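PDB 1QSA: soluble lytic murein transglycosylase from Escherichia coli, which cleaves the glycosidic bonds between N-acetylmuramic acid and N-acetylglucosamine in peptidoglycan, forming a 1,6-anhydro bond in the muramic acid residue. Local coordinates for residues F575-P580 against Y587-L592; R560-N565 against I579-T584; E127-G132 against S144-S149; Y110-W113 against E119-W122. All blocks are in the same frame, centred on the assembly; numbering follows the deposited sequence. Where two conformers were deposited one is given.

In the fold
From the N terminus, interaction 4 comes first and closes the short turn between helices 102-114 and 118-129. Interaction 3 follows in series, joining the end of helix 118-129 to helix 138-148. The two share helix 118-129 and touch through W122, W146, V145 and W113, in one part of the alpha-superhelix. With its centre about 44 Å from that of interaction 3, interaction 2 opens on helix 556-566 in the C-terminal catalytic domain. Before it closes on 579-584, interaction 1 opens on 575-580, so their spans overlap and share I579 and P580. Interaction 1 then closes further along helix 582-601; together the two tie helices 556-566, 572-578 and 582-601.

Interaction 1 (F575-P580 against Y587-L592); sequences FVESIP and YVKNVL
V576 turns its CG1 anti to the backbone N (chi1 170°) and so lays that methyl against the extended side chain of K589, while E577 folds at chi2 (57°) to bring its carboxylate round to the lysine's far end. The K589 chain is straight beyond CG and crosses V576 on its way to E577. Its CG lies 3.8 Å from V576 CG1, so the methylenes pack on the valine before the ammonium group reaches the acid. There K589 NZ donates to E577 OE1 over 2.7 Å, on the syn side and 17° out of the carboxylate plane; OE2 of E577 is farther from NZ, at 3.4 Å. Apart from this salt bridge the contact is apolar. V576 CG2 meets CG1 of V588 at 4.1 Å, and the other methyl of V588, CG2, lies 4.1 Å from I579 CD1, so that V588 spreads its two branches over two residues of 575-580. The valines and I579 thus seat segment 575-580 on helix 582-601. One residue before V588, Y587 bonds through its OH to OE2 of E478, the predicted active-site acid. Helix 351-359 of the surrounding superhelix adds F351 against V576 and K589. E577 OE1 is also bonded to Y352 OH, and its OE2 forms a salt bridge with R293. With two cationic partners and a phenol about it, this buried carboxylate is likely to stay ionised, and through it the catalytic domain is joined electrostatically to the superhelix.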
loop_
_atom_site.group_PDB
_atom_site.type_symbol
_atom_site.label_atom_id
_atom_site.label_comp_id
_atom_site.label_asym_id
_atom_site.label_seq_id
_atom_site.Cartn_x
_atom_site.Cartn_y
_atom_site.Cartn_z
ATOM N N PHE A 575 1.732 -16.915 -18.008
ATOM C CA PHE A 575 2.436 -15.635 -18.132
ATOM C C PHE A 575 2.048 -14.693 -16.966
ATOM O O PHE A 575 2.910 -14.108 -16.330
ATOM C CB PHE A 575 2.169 -14.966 -19.475
ATOM C CG PHE A 575 2.965 -13.715 -19.677
ATOM C CD1 PHE A 575 4.276 -13.772 -20.150
ATOM C CD2 PHE A 575 2.439 -12.479 -19.312
ATOM C CE1 PHE A 575 5.047 -12.603 -20.244
ATOM C CE2 PHE A 575 3.195 -11.312 -19.402
ATOM C CZ PHE A 575 4.503 -11.384 -19.869
ATOM N N VAL A 576 0.757 -14.607 -16.652
ATOM C CA VAL A 576 0.312 -13.751 -15.544
ATOM C C VAL A 576 0.904 -14.226 -14.211
ATOM O O VAL A 576 1.486 -13.436 -13.455
ATOM C CB VAL A 576 -1.236 -13.754 -15.423
ATOM C CG1 VAL A 576 -1.690 -13.049 -14.113
ATOM C CG2 VAL A 576 -1.851 -13.052 -16.623
ATOM N N GLU A 577 0.807 -15.527 -13.948
ATOM C CA GLU A 577 1.285 -16.075 -12.685
ATOM C C GLU A 577 2.794 -15.993 -12.489
ATOM O O GLU A 577 3.270 -15.889 -11.355
ATOM C CB GLU A 577 0.813 -17.525 -12.507
ATOM C CG GLU A 577 1.010 -18.027 -11.080
ATOM C CD GLU A 577 0.300 -17.148 -10.065
ATOM O OE1 GLU A 577 -0.898 -16.893 -10.235
ATOM O OE2 GLU A 577 0.932 -16.690 -9.100
ATOM N N SER A 578 3.542 -16.037 -13.591
ATOM C CA SER A 578 4.999 -15.997 -13.533
ATOM C C SER A 578 5.616 -14.597 -13.558
ATOM O O SER A 578 6.839 -14.455 -13.471
ATOM C CB SER A 578 5.619 -16.886 -14.626
ATOM O OG SER A 578 5.254 -16.447 -15.920
ATOM N N ILE A 579 4.792 -13.561 -13.681
ATOM C CA ILE A 579 5.313 -12.183 -13.638
ATOM C C ILE A 579 6.116 -12.112 -12.323
ATOM O O ILE A 579 5.592 -12.382 -11.247
ATOM C CB ILE A 579 4.164 -11.167 -13.644
ATOM C CG1 ILE A 579 3.586 -11.077 -15.069
ATOM C CG2 ILE A 579 4.667 -9.798 -13.163
ATOM C CD1 ILE A 579 2.296 -10.237 -15.192
ATOM N N PRO A 580 7.409 -11.774 -12.411
ATOM C CA PRO A 580 8.266 -11.716 -11.220
ATOM C C PRO A 580 8.050 -10.646 -10.164
ATOM O O PRO A 580 8.523 -10.807 -9.044
ATOM C CB PRO A 580 9.677 -11.685 -11.805
ATOM C CG PRO A 580 9.503 -10.993 -13.100
ATOM C CD PRO A 580 8.176 -11.502 -13.643
ATOM N N TYR A 587 -1.647 -6.702 -9.695
ATOM C CA TYR A 587 -2.299 -5.626 -10.451
ATOM C C TYR A 587 -3.019 -6.208 -11.680
ATOM O O TYR A 587 -4.190 -5.900 -11.936
ATOM C CB TYR A 587 -1.221 -4.628 -10.891
ATOM C CG TYR A 587 -1.713 -3.411 -11.646
ATOM C CD1 TYR A 587 -1.844 -3.430 -13.034
ATOM C CD2 TYR A 587 -2.003 -2.228 -10.974
ATOM C CE1 TYR A 587 -2.253 -2.297 -13.742
ATOM C CE2 TYR A 587 -2.412 -1.081 -11.669
ATOM C CZ TYR A 587 -2.532 -1.126 -13.052
ATOM O OH TYR A 587 -2.891 -0.008 -13.759
ATOM N N VAL A 588 -2.317 -7.050 -12.438
ATOM C CA VAL A 588 -2.876 -7.646 -13.650
ATOM C C VAL A 588 -4.091 -8.515 -13.316
ATOM O O VAL A 588 -5.124 -8.413 -13.976
ATOM C CB VAL A 588 -1.802 -8.435 -14.427
ATOM C CG1 VAL A 588 -2.419 -9.156 -15.610
ATOM C CG2 VAL A 588 -0.734 -7.457 -14.921
ATOM N N LYS A 589 -3.968 -9.329 -12.272
ATOM C CA LYS A 589 -5.073 -10.184 -11.839
ATOM C C LYS A 589 -6.289 -9.335 -11.473
ATOM O O LYS A 589 -7.406 -9.615 -11.907
ATOM C CB LYS A 589 -4.646 -11.035 -10.643
ATOM C CG LYS A 589 -3.635 -12.116 -11.008
ATOM C CD LYS A 589 -3.234 -12.906 -9.786
ATOM C CE LYS A 589 -2.262 -14.024 -10.148
ATOM N NZ LYS A 589 -1.797 -14.729 -8.894
ATOM N N ASN A 590 -6.066 -8.291 -10.686
ATOM C CA ASN A 590 -7.163 -7.409 -10.297
ATOM C C ASN A 590 -7.818 -6.741 -11.508
ATOM O O ASN A 590 -9.028 -6.757 -11.656
ATOM C CB ASN A 590 -6.666 -6.303 -9.355
ATOM C CG ASN A 590 -6.438 -6.790 -7.942
ATOM O OD1 ASN A 590 -6.819 -7.912 -7.576
ATOM N ND2 ASN A 590 -5.841 -5.933 -7.122
ATOM N N VAL A 591 -7.006 -6.149 -12.375
ATOM C CA VAL A 591 -7.563 -5.431 -13.517
ATOM C C VAL A 591 -8.402 -6.327 -14.436
ATOM O O VAL A 591 -9.478 -5.922 -14.886
ATOM C CB VAL A 591 -6.459 -4.660 -14.282
ATOM C CG1 VAL A 591 -7.014 -4.076 -15.585
ATOM C CG2 VAL A 591 -5.891 -3.540 -13.386
ATOM N N LEU A 592 -7.938 -7.557 -14.671
ATOM C CA LEU A 592 -8.686 -8.497 -15.504
ATOM C C LEU A 592 -10.005 -8.888 -14.820
ATOM O O LEU A 592 -11.048 -8.913 -15.484
ATOM C CB LEU A 592 -7.848 -9.737 -15.825
ATOM C CG LEU A 592 -6.602 -9.453 -16.683
ATOM C CD1 LEU A 592 -5.794 -10.741 -16.811
ATOM C CD2 LEU A 592 -6.958 -8.897 -18.038
#

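Interaction 2 (R560-N565 against I579-T584)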
loop_
_atom_site.group_PDB
_atom_site.type_symbol
_atom_site.label_atom_id
_atom_site.label_comp_id
_atom_site.label_asym_id
_atom_site.label_seq_id
_atom_site.Cartn_x
_atom_site.Cartn_y
_atom_site.Cartn_z
ATOM N N ARG A 560 8.653 -6.044 -22.046
ATOM C CA ARG A 560 9.481 -6.598 -23.129
ATOM C C ARG A 560 10.436 -7.662 -22.576
ATOM O O ARG A 560 10.588 -8.738 -23.158
ATOM C CB ARG A 560 10.281 -5.488 -23.811
ATOM C CG ARG A 560 9.435 -4.580 -24.684
ATOM C CD ARG A 560 10.310 -3.657 -25.531
ATOM N NE ARG A 560 10.954 -2.589 -24.762
ATOM C CZ ARG A 560 10.409 -1.388 -24.544
ATOM N NH1 ARG A 560 9.193 -1.115 -24.979
ATOM N NH2 ARG A 560 11.063 -0.475 -23.849
ATOM N N THR A 561 11.076 -7.353 -21.452
ATOM C CA THR A 561 11.985 -8.295 -20.792
ATOM C C THR A 561 11.257 -9.589 -20.408
ATOM O O THR A 561 11.726 -10.694 -20.684
ATOM C CB THR A 561 12.614 -7.652 -19.537
ATOM O OG1 THR A 561 13.452 -6.568 -19.951
ATOM C CG2 THR A 561 13.445 -8.655 -18.747
ATOM N N TRP A 562 10.100 -9.457 -19.772
ATOM C CA TRP A 562 9.330 -10.625 -19.383
ATOM C C TRP A 562 8.931 -11.495 -20.576
ATOM O O TRP A 562 9.018 -12.726 -20.515
ATOM C CB TRP A 562 8.100 -10.179 -18.596
ATOM C CG TRP A 562 8.476 -9.521 -17.296
ATOM C CD1 TRP A 562 9.680 -9.612 -16.644
ATOM C CD2 TRP A 562 7.652 -8.654 -16.504
ATOM N NE1 TRP A 562 9.653 -8.855 -15.493
ATOM C CE2 TRP A 562 8.425 -8.251 -15.386
ATOM C CE3 TRP A 562 6.335 -8.171 -16.627
ATOM C CZ2 TRP A 562 7.928 -7.385 -14.401
ATOM C CZ3 TRP A 562 5.840 -7.305 -15.634
ATOM C CH2 TRP A 562 6.640 -6.927 -14.540
ATOM N N LEU A 563 8.557 -10.853 -21.683
ATOM C CA LEU A 563 8.177 -11.597 -22.879
ATOM C C LEU A 563 9.390 -12.286 -23.505
ATOM O O LEU A 563 9.273 -13.379 -24.056
ATOM C CB LEU A 563 7.464 -10.684 -23.881
ATOM C CG LEU A 563 5.982 -10.467 -23.555
ATOM C CD1 LEU A 563 5.404 -9.316 -24.390
ATOM C CD2 LEU A 563 5.226 -11.778 -23.810
ATOM N N GLY A 564 10.561 -11.666 -23.352
ATOM C CA GLY A 564 11.793 -12.251 -23.865
ATOM C C GLY A 564 12.161 -13.482 -23.041
ATOM O O GLY A 564 12.755 -14.432 -23.563
ATOM N N ASN A 565 11.763 -13.479 -21.770
ATOM C CA ASN A 565 12.031 -14.589 -20.851
ATOM C C ASN A 565 11.163 -15.815 -21.154
ATOM O O ASN A 565 11.681 -16.920 -21.282
ATOM C CB ASN A 565 11.804 -14.159 -19.393
ATOM C CG ASN A 565 12.821 -13.134 -18.896
ATOM O OD1 ASN A 565 13.873 -12.925 -19.503
ATOM N ND2 ASN A 565 12.514 -12.507 -17.756
ATOM N N ILE A 579 4.792 -13.561 -13.681
ATOM C CA ILE A 579 5.313 -12.183 -13.638
ATOM C C ILE A 579 6.116 -12.112 -12.323
ATOM O O ILE A 579 5.592 -12.382 -11.247
ATOM C CB ILE A 579 4.164 -11.167 -13.644
ATOM C CG1 ILE A 579 3.586 -11.077 -15.069
ATOM C CG2 ILE A 579 4.667 -9.798 -13.163
ATOM C CD1 ILE A 579 2.296 -10.237 -15.192
ATOM N N PRO A 580 7.409 -11.774 -12.411
ATOM C CA PRO A 580 8.266 -11.716 -11.220
ATOM C C PRO A 580 8.050 -10.646 -10.164
ATOM O O PRO A 580 8.523 -10.807 -9.044
ATOM C CB PRO A 580 9.677 -11.685 -11.805
ATOM C CG PRO A 580 9.503 -10.993 -13.100
ATOM C CD PRO A 580 8.176 -11.502 -13.643
ATOM N N PHE A 581 7.382 -9.551 -10.518
ATOM C CA PHE A 581 7.094 -8.487 -9.561
ATOM C C PHE A 581 5.737 -8.804 -8.942
ATOM O O PHE A 581 4.726 -8.791 -9.647
ATOM C CB PHE A 581 6.979 -7.128 -10.256
ATOM C CG PHE A 581 8.273 -6.577 -10.773
ATOM C CD1 PHE A 581 9.470 -7.284 -10.645
ATOM C CD2 PHE A 581 8.285 -5.333 -11.405
ATOM C CE1 PHE A 581 10.666 -6.752 -11.150
ATOM C CE2 PHE A 581 9.457 -4.796 -11.910
ATOM C CZ PHE A 581 10.654 -5.511 -11.779
ATOM N N SER A 582 5.706 -9.078 -7.640
ATOM C CA SER A 582 4.446 -9.406 -6.973
ATOM C C SER A 582 3.381 -8.324 -7.132
ATOM O O SER A 582 2.207 -8.644 -7.303
ATOM C CB SER A 582 4.675 -9.705 -5.486
ATOM O OG SER A 582 5.327 -8.630 -4.844
ATOM N N GLU A 583 3.790 -7.050 -7.078
ATOM C CA GLU A 583 2.837 -5.946 -7.228
ATOM C C GLU A 583 2.170 -5.963 -8.603
ATOM O O GLU A 583 0.954 -5.815 -8.713
ATOM C CB GLU A 583 3.511 -4.579 -7.028
ATOM C CG GLU A 583 2.564 -3.387 -7.306
ATOM C CD GLU A 583 3.278 -2.031 -7.391
ATOM O OE1 GLU A 583 4.384 -1.889 -6.818
ATOM O OE2 GLU A 583 2.727 -1.096 -8.027
ATOM N N THR A 584 2.968 -6.147 -9.649
ATOM C CA THR A 584 2.442 -6.157 -11.019
ATOM C C THR A 584 1.581 -7.393 -11.280
ATOM O O THR A 584 0.582 -7.331 -12.000
ATOM C CB THR A 584 3.590 -6.066 -12.030
ATOM O OG1 THR A 584 4.426 -4.950 -11.676
ATOM C CG2 THR A 584 3.045 -5.859 -13.446
#
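T584, whose CG2 touches CZ3 of W562 at 3.8 Å, spends its OG1 on a hydrogen bond to OD1 of N553 in helix 545-554. OG1 lies anti to the carbonyl carbon of T584 (chi1 -51°), which leaves the CG2 methyl anti to N and facing the indole edge. No hydrogen bond runs across the contact itself; the rest is carried by the indole of W562, with four residues of 579-584 around it. P580 lies over one face, its CD 3.7 Å from the centroid of the five-membered ring and 16° off the normal, a CH-pi contact. The proline CG comes in closer to the nitrogen side, 3.2 Å from W562 NE1. On the same face I579 CG2 sits above the six-membered ring, 4.0 Å from its centroid, as a second CH-pi donor. This is the catalytic domain of lysozyme-like fold, and the tryptophan of helix 556-566 packs on the turn that leads into helix 582-601, with F581 at the N-cap position of that helix. F581 forms a T-shaped pair with the indole: the edge of W562 points at the phenyl face, the planes stand at 87°, and the ring centroids are 5.1 Å apart. The nearest atom is W562 CZ2, which approaches F581 CD2 to 3.6 Å, toward the rim of the phenyl ring. W562 is also in contact with A554 of helix 545-554 and with F575 of helix 572-578, and I579 O accepts a hydrogen bond from R585 NH1.

Interaction 3 (E127-G132 against S144-S149); sequences ELWLTG and SVWRAS. With SO4 (sulfate ion), chain M.
The indole of W129 receives the edge of W146 on one face: W146 CZ3 stands 3.4 Å from W129 CG, above the rim of the five-membered ring. CG of W129 in turn lies in the plane of the W146 indole, at its edge. The pair is edge-to-face, with planes at 79° and centroids 5.0 Å apart. Both residues hold CG anti to the backbone N (chi1 175° for W129), which directs the two indoles toward each other between their helices. W129 is further fixed by a hydrogen bond from NE1 to A156 O and by a cation-pi contact with R160. With an alanine here, A156 O would probably lose its indole donor and the W146 edge the face it rests on. Farther along 144-149, W146 O accepts from S149 OG at 2.6 Å and from S149 N at 3.3 Å. R147, extended from CG to NE, gives NH2 to sulfate O3 at 2.9 Å in the guanidinium plane, an ion probably from the crystallisation liquor. In the superhelix, the contact bridges helices 118-129 and 138-148; F143 meets W129 edge-to-face, and W146 also packs on A125 and K126.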
loop_
_atom_site.group_PDB
_atom_site.type_symbol
_atom_site.label_atom_id
_atom_site.label_comp_id
_atom_site.label_asym_id
_atom_site.label_seq_id
_atom_site.Cartn_x
_atom_site.Cartn_y
_atom_site.Cartn_z
ATOM N N GLU A 127 9.321 2.030 24.698
ATOM C CA GLU A 127 8.376 1.603 23.676
ATOM C C GLU A 127 8.628 2.341 22.348
ATOM O O GLU A 127 8.540 1.751 21.275
ATOM C CB GLU A 127 6.949 1.846 24.161
ATOM C CG GLU A 127 5.876 1.299 23.236
ATOM C CD GLU A 127 4.485 1.394 23.838
ATOM O OE1 GLU A 127 4.349 1.240 25.076
ATOM O OE2 GLU A 127 3.524 1.622 23.070
ATOM N N LEU A 128 8.946 3.627 22.441
ATOM C CA LEU A 128 9.221 4.459 21.270
ATOM C C LEU A 128 10.592 4.130 20.657
ATOM O O LEU A 128 10.826 4.328 19.462
ATOM C CB LEU A 128 9.165 5.947 21.672
ATOM C CG LEU A 128 7.774 6.532 21.978
ATOM C CD1 LEU A 128 7.882 7.850 22.757
ATOM C CD2 LEU A 128 6.997 6.720 20.676
ATOM N N TRP A 129 11.491 3.633 21.496
ATOM C CA TRP A 129 12.848 3.301 21.094
ATOM C C TRP A 129 12.970 2.005 20.309
ATOM O O TRP A 129 13.747 1.922 19.364
ATOM C CB TRP A 129 13.717 3.198 22.355
ATOM C CG TRP A 129 15.137 2.747 22.144
ATOM C CD1 TRP A 129 15.644 1.480 22.333
ATOM C CD2 TRP A 129 16.250 3.576 21.790
ATOM N NE1 TRP A 129 17.002 1.483 22.122
ATOM C CE2 TRP A 129 17.404 2.750 21.787
ATOM C CE3 TRP A 129 16.390 4.938 21.478
ATOM C CZ2 TRP A 129 18.675 3.242 21.483
ATOM C CZ3 TRP A 129 17.658 5.431 21.174
ATOM C CH2 TRP A 129 18.786 4.579 21.178
ATOM N N LEU A 130 12.210 0.998 20.713
ATOM C CA LEU A 130 12.304 -0.322 20.102
ATOM C C LEU A 130 11.684 -0.487 18.727
ATOM O O LEU A 130 10.707 -1.219 18.527
ATOM C CB LEU A 130 11.834 -1.400 21.090
ATOM C CG LEU A 130 12.736 -1.513 22.335
ATOM C CD1 LEU A 130 12.072 -2.370 23.388
ATOM C CD2 LEU A 130 14.112 -2.075 21.972
ATOM N N THR A 131 12.334 0.158 17.768
ATOM C CA THR A 131 11.942 0.125 16.356
ATOM C C THR A 131 13.165 0.474 15.509
ATOM O O THR A 131 14.029 1.257 15.930
ATOM C CB THR A 131 10.802 1.119 16.031
ATOM O OG1 THR A 131 10.485 1.034 14.634
ATOM C CG2 THR A 131 11.197 2.555 16.368
ATOM N N GLY A 132 13.253 -0.156 14.340
ATOM C CA GLY A 132 14.347 0.105 13.416
ATOM C C GLY A 132 14.088 1.358 12.591
ATOM O O GLY A 132 14.961 1.825 11.862
ATOM N N SER A 144 17.695 10.963 24.995
ATOM C CA SER A 144 18.891 11.516 25.635
ATOM C C SER A 144 18.775 11.501 27.159
ATOM O O SER A 144 19.672 10.996 27.841
ATOM C CB SER A 144 19.146 12.940 25.142
ATOM O OG SER A 144 20.355 13.437 25.682
ATOM N N VAL A 145 17.680 12.032 27.708
ATOM C CA VAL A 145 17.526 12.040 29.171
ATOM C C VAL A 145 17.329 10.632 29.723
ATOM O O VAL A 145 17.779 10.322 30.837
ATOM C CB VAL A 145 16.395 13.011 29.675
ATOM C CG1 VAL A 145 16.737 14.456 29.302
ATOM C CG2 VAL A 145 15.022 12.617 29.131
ATOM N N TRP A 146 16.697 9.764 28.930
ATOM C CA TRP A 146 16.462 8.379 29.322
ATOM C C TRP A 146 17.808 7.700 29.536
ATOM O O TRP A 146 18.039 7.072 30.573
ATOM C CB TRP A 146 15.655 7.653 28.241
ATOM C CG TRP A 146 15.447 6.177 28.451
ATOM C CD1 TRP A 146 15.259 5.515 29.638
ATOM C CD2 TRP A 146 15.382 5.180 27.423
ATOM N NE1 TRP A 146 15.077 4.172 29.407
ATOM C CE2 TRP A 146 15.148 3.939 28.057
ATOM C CE3 TRP A 146 15.493 5.219 26.024
ATOM C CZ2 TRP A 146 15.020 2.742 27.340
ATOM C CZ3 TRP A 146 15.368 4.032 25.313
ATOM C CH2 TRP A 146 15.130 2.809 25.975
ATOM N N ARG A 147 18.707 7.857 28.570
ATOM C CA ARG A 147 20.033 7.269 28.681
ATOM C C ARG A 147 20.825 7.916 29.834
ATOM O O ARG A 147 21.511 7.229 30.584
ATOM C CB ARG A 147 20.800 7.417 27.361
ATOM C CG ARG A 147 22.208 6.827 27.398
ATOM C CD ARG A 147 22.862 6.888 26.026
ATOM N NE ARG A 147 24.207 6.308 26.047
ATOM C CZ ARG A 147 24.964 6.124 24.969
ATOM N NH1 ARG A 147 24.518 6.450 23.759
ATOM N NH2 ARG A 147 26.177 5.597 25.101
ATOM N N ALA A 148 20.690 9.227 29.995
ATOM C CA ALA A 148 21.400 9.948 31.049
ATOM C C ALA A 148 20.982 9.530 32.461
ATOM O O ALA A 148 21.757 9.690 33.404
ATOM C CB ALA A 148 21.223 11.453 30.873
ATOM N N SER A 149 19.782 8.969 32.592
ATOM C CA SER A 149 19.251 8.538 33.886
ATOM C C SER A 149 19.889 7.263 34.427
ATOM O O SER A 149 19.755 6.960 35.615
ATOM C CB SER A 149 17.750 8.282 33.780
ATOM O OG SER A 149 17.516 7.049 33.121
HETATM S S SO4 M . 28.141 4.839 28.524
HETATM O O1 SO4 M . 27.586 3.529 28.920
HETATM O O2 SO4 M . 29.295 4.640 27.628
HETATM O O3 SO4 M . 27.102 5.635 27.838
HETATM O O4 SO4 M . 28.590 5.567 29.730
#

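Interaction 4 (Y110-W113 against E119-W122). With SO4 (sulfate ion), chain F.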
loop_
_atom_site.group_PDB
_atom_site.type_symbol
_atom_site.label_atom_id
_atom_site.label_comp_id
_atom_site.label_asym_id
_atom_site.label_seq_id
_atom_site.Cartn_x
_atom_site.Cartn_y
_atom_site.Cartn_z
ATOM N N TYR A 110 8.395 13.184 27.420
ATOM C CA TYR A 110 9.414 14.137 27.865
ATOM C C TYR A 110 8.744 15.049 28.917
ATOM O O TYR A 110 9.367 15.421 29.918
ATOM C CB TYR A 110 9.948 14.968 26.700
ATOM C CG TYR A 110 11.136 15.829 27.060
ATOM C CD1 TYR A 110 12.390 15.260 27.314
ATOM C CD2 TYR A 110 11.018 17.215 27.122
ATOM C CE1 TYR A 110 13.494 16.051 27.612
ATOM C CE2 TYR A 110 12.119 18.021 27.420
ATOM C CZ TYR A 110 13.353 17.432 27.663
ATOM O OH TYR A 110 14.441 18.240 27.943
ATOM N N ALA A 111 7.462 15.373 28.714
ATOM C CA ALA A 111 6.730 16.196 29.694
ATOM C C ALA A 111 6.637 15.444 31.030
ATOM O O ALA A 111 6.699 16.062 32.098
ATOM C CB ALA A 111 5.333 16.534 29.185
ATOM N N LYS A 112 6.442 14.126 30.965
ATOM C CA LYS A 112 6.375 13.292 32.173
ATOM C C LYS A 112 7.703 13.388 32.933
ATOM O O LYS A 112 7.704 13.593 34.141
ATOM C CB LYS A 112 6.057 11.839 31.797
ATOM C CG LYS A 112 4.590 11.599 31.443
ATOM C CD LYS A 112 3.719 11.544 32.693
ATOM C CE LYS A 112 2.243 11.334 32.362
ATOM N NZ LYS A 112 1.451 11.006 33.591
ATOM N N TRP A 113 8.829 13.287 32.226
ATOM C CA TRP A 113 10.136 13.403 32.881
ATOM C C TRP A 113 10.305 14.777 33.545
ATOM O O TRP A 113 10.780 14.883 34.690
ATOM C CB TRP A 113 11.267 13.192 31.869
ATOM C CG TRP A 113 12.622 13.483 32.441
ATOM C CD1 TRP A 113 13.319 12.719 33.344
ATOM C CD2 TRP A 113 13.433 14.630 32.172
ATOM N NE1 TRP A 113 14.514 13.332 33.646
ATOM C CE2 TRP A 113 14.610 14.501 32.941
ATOM C CE3 TRP A 113 13.279 15.756 31.355
ATOM C CZ2 TRP A 113 15.636 15.464 32.914
ATOM C CZ3 TRP A 113 14.294 16.718 31.328
ATOM C CH2 TRP A 113 15.459 16.561 32.104
ATOM N N GLU A 119 9.906 7.255 35.974
ATOM C CA GLU A 119 9.610 5.842 35.729
ATOM C C GLU A 119 8.635 5.680 34.561
ATOM O O GLU A 119 8.838 4.847 33.665
ATOM C CB GLU A 119 9.063 5.174 37.003
ATOM C CG GLU A 119 8.724 3.706 36.834
ATOM C CD GLU A 119 8.211 3.037 38.112
ATOM O OE1 GLU A 119 7.697 3.737 39.020
ATOM O OE2 GLU A 119 8.307 1.793 38.189
ATOM N N GLU A 120 7.609 6.524 34.534
ATOM C CA GLU A 120 6.623 6.479 33.463
ATOM C C GLU A 120 7.241 6.961 32.142
ATOM O O GLU A 120 6.974 6.405 31.067
ATOM C CB GLU A 120 5.414 7.335 33.839
ATOM C CG GLU A 120 4.311 7.241 32.828
ATOM C CD GLU A 120 3.051 8.008 33.201
ATOM O OE1 GLU A 120 2.978 8.659 34.277
ATOM O OE2 GLU A 120 2.114 7.948 32.382
ATOM N N ALA A 121 8.088 7.980 32.238
ATOM C CA ALA A 121 8.764 8.532 31.064
ATOM C C ALA A 121 9.632 7.457 30.398
ATOM O O ALA A 121 9.632 7.337 29.173
ATOM C CB ALA A 121 9.619 9.721 31.460
ATOM N N TRP A 122 10.340 6.665 31.207
ATOM C CA TRP A 122 11.217 5.615 30.682
ATOM C C TRP A 122 10.444 4.457 30.051
ATOM O O TRP A 122 10.914 3.858 29.072
ATOM C CB TRP A 122 12.165 5.106 31.773
ATOM C CG TRP A 122 12.983 6.173 32.469
ATOM C CD1 TRP A 122 13.541 6.075 33.719
ATOM C CD2 TRP A 122 13.319 7.493 31.988
ATOM N NE1 TRP A 122 14.193 7.235 34.041
ATOM C CE2 TRP A 122 14.073 8.124 33.003
ATOM C CE3 TRP A 122 13.052 8.202 30.806
ATOM C CZ2 TRP A 122 14.562 9.431 32.877
ATOM C CZ3 TRP A 122 13.538 9.505 30.682
ATOM C CH2 TRP A 122 14.286 10.106 31.712
HETATM S S SO4 F . 16.183 11.264 36.785
HETATM O O1 SO4 F . 17.417 10.450 36.842
HETATM O O2 SO4 F . 16.066 11.821 35.419
HETATM O O3 SO4 F . 15.018 10.417 37.118
HETATM O O4 SO4 F . 16.274 12.370 37.756
HETATM O O HOH W 1 -0.586 8.510 32.891
#
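K112 NZ forms a salt bridge with E120 OE1, 2.9 Å long, reaching it from above the carboxylate plane (36° out of it). A water joins the same two side chains a second time: it accepts from K112 NZ at 3.3 Å and donates to E120 OE2 at 2.8 Å, so that both carboxylate oxygens have a partner. The lysine bends at chi2 (-77°) to lie across the extended glutamate, and its CD and CE also pass close to the carboxylate. Putting a methionine in its place would probably leave E120 without its cationic mate and the water without its donor. W113 makes the other polar contact, NE1 donating to sulfate O2 over 2.8 Å in the ring plane; S118 OG binds this ion too, which probably comes from the crystallisation liquor. O2 also lies in the plane of the W122 indole, near CZ2, so that the two tryptophans and S118 border the anion. Between these polar ends the packing is tight. W113 CD1 approaches W122 CH2 to 3.2 Å, with the ring planes inclined at 32°. A121 has only a methyl to place here; its CB lies 3.7 Å from W113 N and 3.9 Å from W113 CB, and the CA atoms of W113 and A121 come within 5.4 Å. Helices 102-114 and 118-129 thus form a close helical hairpin, flanked by L92 of helix 88-94 on K112 and by V145 of helix 138-148 on both W113 and W122.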